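Local coordinates for protein leucine aminopeptidase (PDB 5GNE) that probably removes amino acids from the N-termini of peptides as a zinc-dependent aminopeptidase of peptidase family M28, at residues A[215-218]-A[219-223]; A[140-143]-A[144-148]. All blocks are in the same frame, centred on the assembly; numbering follows the deposited sequence.

Contact 1 of 2, residues A[215-218]-A[219-223]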
loop_
_atom_site.group_PDB
_atom_site.type_symbol
_atom_site.label_atom_id
_atom_site.label_comp_id
_atom_site.label_asym_id
_atom_site.label_seq_id
_atom_site.Cartn_x
_atom_site.Cartn_y
_atom_site.Cartn_z
ATOM N N MET A 215 13.039 4.675 -4.903
ATOM C CA MET A 215 13.353 5.311 -3.620
ATOM C C MET A 215 14.439 4.533 -2.879
ATOM O O MET A 215 15.450 5.104 -2.446
ATOM C CB MET A 215 12.105 5.409 -2.774
ATOM C CG MET A 215 11.199 6.558 -3.208
ATOM S SD MET A 215 9.585 6.300 -2.466
ATOM C CE MET A 215 10.046 6.472 -0.743
ATOM N N ALA A 216 14.265 3.215 -2.815
ATOM C CA ALA A 216 15.255 2.331 -2.187
ATOM C C ALA A 216 16.606 2.448 -2.870
ATOM O O ALA A 216 17.642 2.485 -2.220
ATOM C CB ALA A 216 14.784 0.874 -2.198
ATOM N N ARG A 217 16.602 2.503 -4.186
ATOM C CA ARG A 217 17.860 2.525 -4.894
ATOM C C ARG A 217 18.582 3.860 -4.744
ATOM O O ARG A 217 19.795 3.899 -4.545
ATOM C CB ARG A 217 17.613 2.276 -6.375
ATOM C CG ARG A 217 18.884 2.218 -7.225
ATOM C CD ARG A 217 18.556 2.309 -8.720
ATOM N NE ARG A 217 18.244 3.688 -9.081
ATOM C CZ ARG A 217 19.148 4.667 -9.127
ATOM N NH1 ARG A 217 20.420 4.405 -8.866
ATOM N NH2 ARG A 217 18.782 5.903 -9.447
ATOM N N VAL A 218 17.837 4.954 -4.815
ATOM C CA VAL A 218 18.398 6.256 -4.484
ATOM C C VAL A 218 19.016 6.292 -3.082
ATOM O O VAL A 218 20.161 6.712 -2.916
ATOM C CB VAL A 218 17.344 7.355 -4.631
ATOM C CG1 VAL A 218 17.869 8.665 -4.063
ATOM C CG2 VAL A 218 16.991 7.511 -6.104
ATOM N N VAL A 219 18.282 5.801 -2.091
ATOM C CA VAL A 219 18.798 5.710 -0.726
ATOM C C VAL A 219 20.102 4.886 -0.640
ATOM O O VAL A 219 21.038 5.287 0.042
ATOM C CB VAL A 219 17.743 5.094 0.224
ATOM C CG1 VAL A 219 18.382 4.675 1.529
ATOM C CG2 VAL A 219 16.595 6.078 0.479
ATOM N N PHE A 220 20.199 3.776 -1.370
ATOM C CA PHE A 220 21.433 2.979 -1.359
ATOM C C PHE A 220 22.608 3.760 -1.945
ATOM O O PHE A 220 23.748 3.637 -1.480
ATOM C CB PHE A 220 21.282 1.660 -2.137
ATOM C CG PHE A 220 20.601 0.548 -1.371
ATOM C CD1 PHE A 220 21.132 0.080 -0.198
ATOM C CD2 PHE A 220 19.470 -0.071 -1.866
ATOM C CE1 PHE A 220 20.518 -0.953 0.498
ATOM C CE2 PHE A 220 18.854 -1.106 -1.176
ATOM C CZ PHE A 220 19.376 -1.546 -0.003
ATOM N N SER A 221 22.335 4.544 -2.978
ATOM C CA SER A 221 23.381 5.313 -3.646
ATOM C C SER A 221 23.638 6.670 -2.969
ATOM O O SER A 221 24.554 7.384 -3.348
ATOM C CB SER A 221 23.036 5.505 -5.119
ATOM O OG SER A 221 21.811 6.190 -5.239
ATOM N N SER A 222 22.811 7.032 -1.995
ATOM C CA SER A 222 23.034 8.247 -1.192
ATOM C C SER A 222 24.406 8.328 -0.492
ATOM O O SER A 222 25.033 7.309 -0.207
ATOM C CB SER A 222 21.923 8.357 -0.129
ATOM O OG SER A 222 22.219 9.292 0.915
ATOM N N ASN A 223 24.861 9.557 -0.235
ATOM C CA ASN A 223 26.148 9.805 0.426
ATOM C C ASN A 223 25.983 9.961 1.942
ATOM O O ASN A 223 26.963 10.020 2.680
ATOM C CB ASN A 223 26.838 11.042 -0.157
ATOM C CG ASN A 223 27.750 10.705 -1.322
ATOM O OD1 ASN A 223 27.467 11.053 -2.472
ATOM N ND2 ASN A 223 28.858 10.024 -1.030
#
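Residues 215-218 and 219-223 run on without a break from the C-terminal part of helix 202-221 into the loop that follows, and three successive i to i+4 bonds tie them together: Val219 N to Met215 O, Phe220 N to Ala216 O and Ser221 N to Arg217 O. The first, 2.9 Å from Val219 N to Met215 O, is nearly straight, 170° at the hydrogen, while the next two bend to about 150°. Ser222 N also reaches Val218 O at 2.8 Å, but the bond is strongly bent and weak. Ser221 OG turns back over this end. With chi1 at 60° it stands between its own backbone N and carbonyl carbon, from where it lies 2.9 Å from Val218 O and 3.1 Å from Arg217 O, one hydroxyl proton within reach of two acceptors. The helix is the crossover of a beta-alpha-beta unit, joining strand 185-191 to strand 230-235 of the central mixed sheet in the M28 peptidase fold. Its sides face different neighbours: Met215 and Val218 lean on helix 355-373, Val219 and Phe220 on Ile177. On the Phe220 ring, CD2 comes to 3.2 Å from Ala216 O, and Arg217 CA lies at the ring's edge. The Arg217 guanidinium forms a salt bridge with Glu214, one turn earlier, and Ser222 OG bonds to Phe224 O beyond the helix.

Contact 2 of 2, residues A[140-143]-A[144-148]; sequences WFKQ and QFDTL
Side chains four residues apart along helix 132-151 meet in pairs here: Trp140 with Gln144, Lys142 with Asp146 and Gln143 with Thr147. The helix packs against strands 157-164 and 170-177 at one border of the mixed sheet, and beside helix 202-221. Gln144 folds over one face of the Trp140 indole. Gln144 CG sits 3.5 Å from the centroid of the six-membered ring of Trp140, only 6° off the normal, a CH-pi contact, and the amide beyond it stacks with its plane 7° from that of the ring. The bend at chi2 (-62°) lays the amide down on the indole, with OE1 over the face near NE1 without a hydrogen bond. His120 also stacks on Trp140. On another side of the helix, Lys142 NZ forms a salt bridge with Asp146 OD2 at 3.0 Å, meeting the oxygen on its syn side, somewhat out of the carboxylate plane. A bend at the end of the lysine chain turns NZ to the carboxylate, and Ser159 OG of strand 157-164 bonds to both Lys142 NZ and Asp146 OD1, linking the charged pair to the sheet. Thr147 doubles its hold on Gln143 O: the backbone N lies at 2.8 Å and OG1 at 2.9 Å, from opposite faces of the carbonyl plane. Phe141 and Phe145, likewise one turn apart, are buried against strand 170-177, through Val173 for the former and Thr175 and Ile177 for the latter. With these two rings on the sheet, the salt bridge at its border and the Trp140-Gln144 stack toward helix 111-123, this is an amphipathic helix packed on a sheet, as in alpha/beta folds.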
loop_
_atom_site.group_PDB
_atom_site.type_symbol
_atom_site.label_atom_id
_atom_site.label_comp_id
_atom_site.label_asym_id
_atom_site.label_seq_id
_atom_site.Cartn_x
_atom_site.Cartn_y
_atom_site.Cartn_z
ATOM N N TRP A 140 10.707 -11.798 -7.165
ATOM C CA TRP A 140 11.433 -10.795 -7.931
ATOM C C TRP A 140 11.772 -9.555 -7.085
ATOM O O TRP A 140 12.920 -9.112 -7.019
ATOM C CB TRP A 140 10.625 -10.414 -9.169
ATOM C CG TRP A 140 11.345 -9.488 -10.071
ATOM C CD1 TRP A 140 12.295 -9.819 -10.999
ATOM C CD2 TRP A 140 11.172 -8.071 -10.160
ATOM N NE1 TRP A 140 12.725 -8.697 -11.652
ATOM C CE2 TRP A 140 12.062 -7.607 -11.155
ATOM C CE3 TRP A 140 10.356 -7.147 -9.494
ATOM C CZ2 TRP A 140 12.157 -6.259 -11.507
ATOM C CZ3 TRP A 140 10.457 -5.802 -9.837
ATOM C CH2 TRP A 140 11.354 -5.371 -10.833
ATOM N N PHE A 141 10.752 -9.001 -6.446
ATOM C CA PHE A 141 10.907 -7.802 -5.652
ATOM C C PHE A 141 11.971 -7.981 -4.589
ATOM O O PHE A 141 12.853 -7.133 -4.438
ATOM C CB PHE A 141 9.567 -7.434 -4.998
ATOM C CG PHE A 141 9.631 -6.235 -4.102
ATOM C CD1 PHE A 141 9.925 -6.379 -2.750
ATOM C CD2 PHE A 141 9.365 -4.973 -4.603
ATOM C CE1 PHE A 141 9.983 -5.285 -1.911
ATOM C CE2 PHE A 141 9.399 -3.861 -3.784
ATOM C CZ PHE A 141 9.715 -4.014 -2.422
ATOM N N LYS A 142 11.913 -9.114 -3.888
ATOM C CA LYS A 142 12.847 -9.398 -2.797
ATOM C C LYS A 142 14.262 -9.392 -3.341
ATOM O O LYS A 142 15.179 -8.807 -2.765
ATOM C CB LYS A 142 12.537 -10.743 -2.128
ATOM C CG LYS A 142 13.271 -10.920 -0.793
ATOM C CD LYS A 142 13.295 -12.358 -0.286
ATOM C CE LYS A 142 14.056 -12.449 1.032
ATOM N NZ LYS A 142 15.539 -12.392 0.827
ATOM N N GLN A 143 14.429 -10.073 -4.454
ATOM C CA GLN A 143 15.734 -10.204 -5.071
ATOM C C GLN A 143 16.245 -8.863 -5.605
ATOM O O GLN A 143 17.449 -8.602 -5.556
ATOM C CB GLN A 143 15.665 -11.267 -6.158
ATOM C CG GLN A 143 16.694 -11.153 -7.230
ATOM C CD GLN A 143 16.364 -12.072 -8.369
ATOM O OE1 GLN A 143 16.385 -13.293 -8.216
ATOM N NE2 GLN A 143 16.003 -11.497 -9.512
ATOM N N GLN A 144 15.343 -8.008 -6.098
ATOM C CA GLN A 144 15.741 -6.650 -6.515
ATOM C C GLN A 144 16.329 -5.870 -5.338
ATOM O O GLN A 144 17.271 -5.098 -5.494
ATOM C CB GLN A 144 14.570 -5.859 -7.093
ATOM C CG GLN A 144 13.966 -6.422 -8.349
ATOM C CD GLN A 144 14.947 -6.462 -9.498
ATOM O OE1 GLN A 144 15.346 -7.538 -9.933
ATOM N NE2 GLN A 144 15.346 -5.291 -9.992
ATOM N N PHE A 145 15.777 -6.088 -4.152
ATOM C CA PHE A 145 16.289 -5.410 -2.975
ATOM C C PHE A 145 17.632 -6.010 -2.587
ATOM O O PHE A 145 18.618 -5.287 -2.447
ATOM C CB PHE A 145 15.310 -5.516 -1.798
ATOM C CG PHE A 145 15.803 -4.846 -0.542
ATOM C CD1 PHE A 145 15.549 -3.501 -0.317
ATOM C CD2 PHE A 145 16.542 -5.553 0.407
ATOM C CE1 PHE A 145 16.017 -2.873 0.846
ATOM C CE2 PHE A 145 17.009 -4.935 1.567
ATOM C CZ PHE A 145 16.750 -3.596 1.782
ATOM N N ASP A 146 17.668 -7.332 -2.434
ATOM C CA ASP A 146 18.890 -8.039 -2.058
ATOM C C ASP A 146 20.051 -7.681 -2.980
ATOM O O ASP A 146 21.164 -7.386 -2.516
ATOM C CB ASP A 146 18.662 -9.552 -2.078
ATOM C CG ASP A 146 17.561 -9.994 -1.146
ATOM O OD1 ASP A 146 17.283 -9.275 -0.160
ATOM O OD2 ASP A 146 16.967 -11.064 -1.411
ATOM N N THR A 147 19.783 -7.710 -4.284
ATOM C CA THR A 147 20.788 -7.375 -5.279
ATOM C C THR A 147 21.317 -5.961 -5.053
ATOM O O THR A 147 22.533 -5.745 -4.990
ATOM C CB THR A 147 20.242 -7.499 -6.713
ATOM O OG1 THR A 147 19.984 -8.877 -7.020
ATOM C CG2 THR A 147 21.260 -6.941 -7.710
ATOM N N LEU A 148 20.402 -5.001 -4.948
ATOM C CA LEU A 148 20.777 -3.610 -4.712
ATOM C C LEU A 148 21.657 -3.443 -3.476
ATOM O O LEU A 148 22.675 -2.749 -3.512
ATOM C CB LEU A 148 19.520 -2.753 -4.539
ATOM C CG LEU A 148 18.827 -2.246 -5.799
ATOM C CD1 LEU A 148 17.561 -1.484 -5.431
ATOM C CD2 LEU A 148 19.763 -1.376 -6.600
#

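In the fold
Contact 2 comes first along the chain, on helix 132-151, and contact 1 follows on helix 202-221, with strands 157-164, 170-177 and 185-191 in between. Their centres are 14 Å apart, and the two helices touch directly: Phe220 CZ lies 3.7 Å from Phe145 CE1, the rings inclined at about 55°, and Leu148 packs on both Arg217 and Phe220. Ile177 of strand 170-177 meets Phe145 from one helix and Val219 and Phe220 from the other, so a shared hydrophobic layer joins the helices to the mixed sheet. Contact 1 is away from the zinc site, whereas Phe141 in contact 2 approaches the zinc ligand His191 to about 10 Å between side chains.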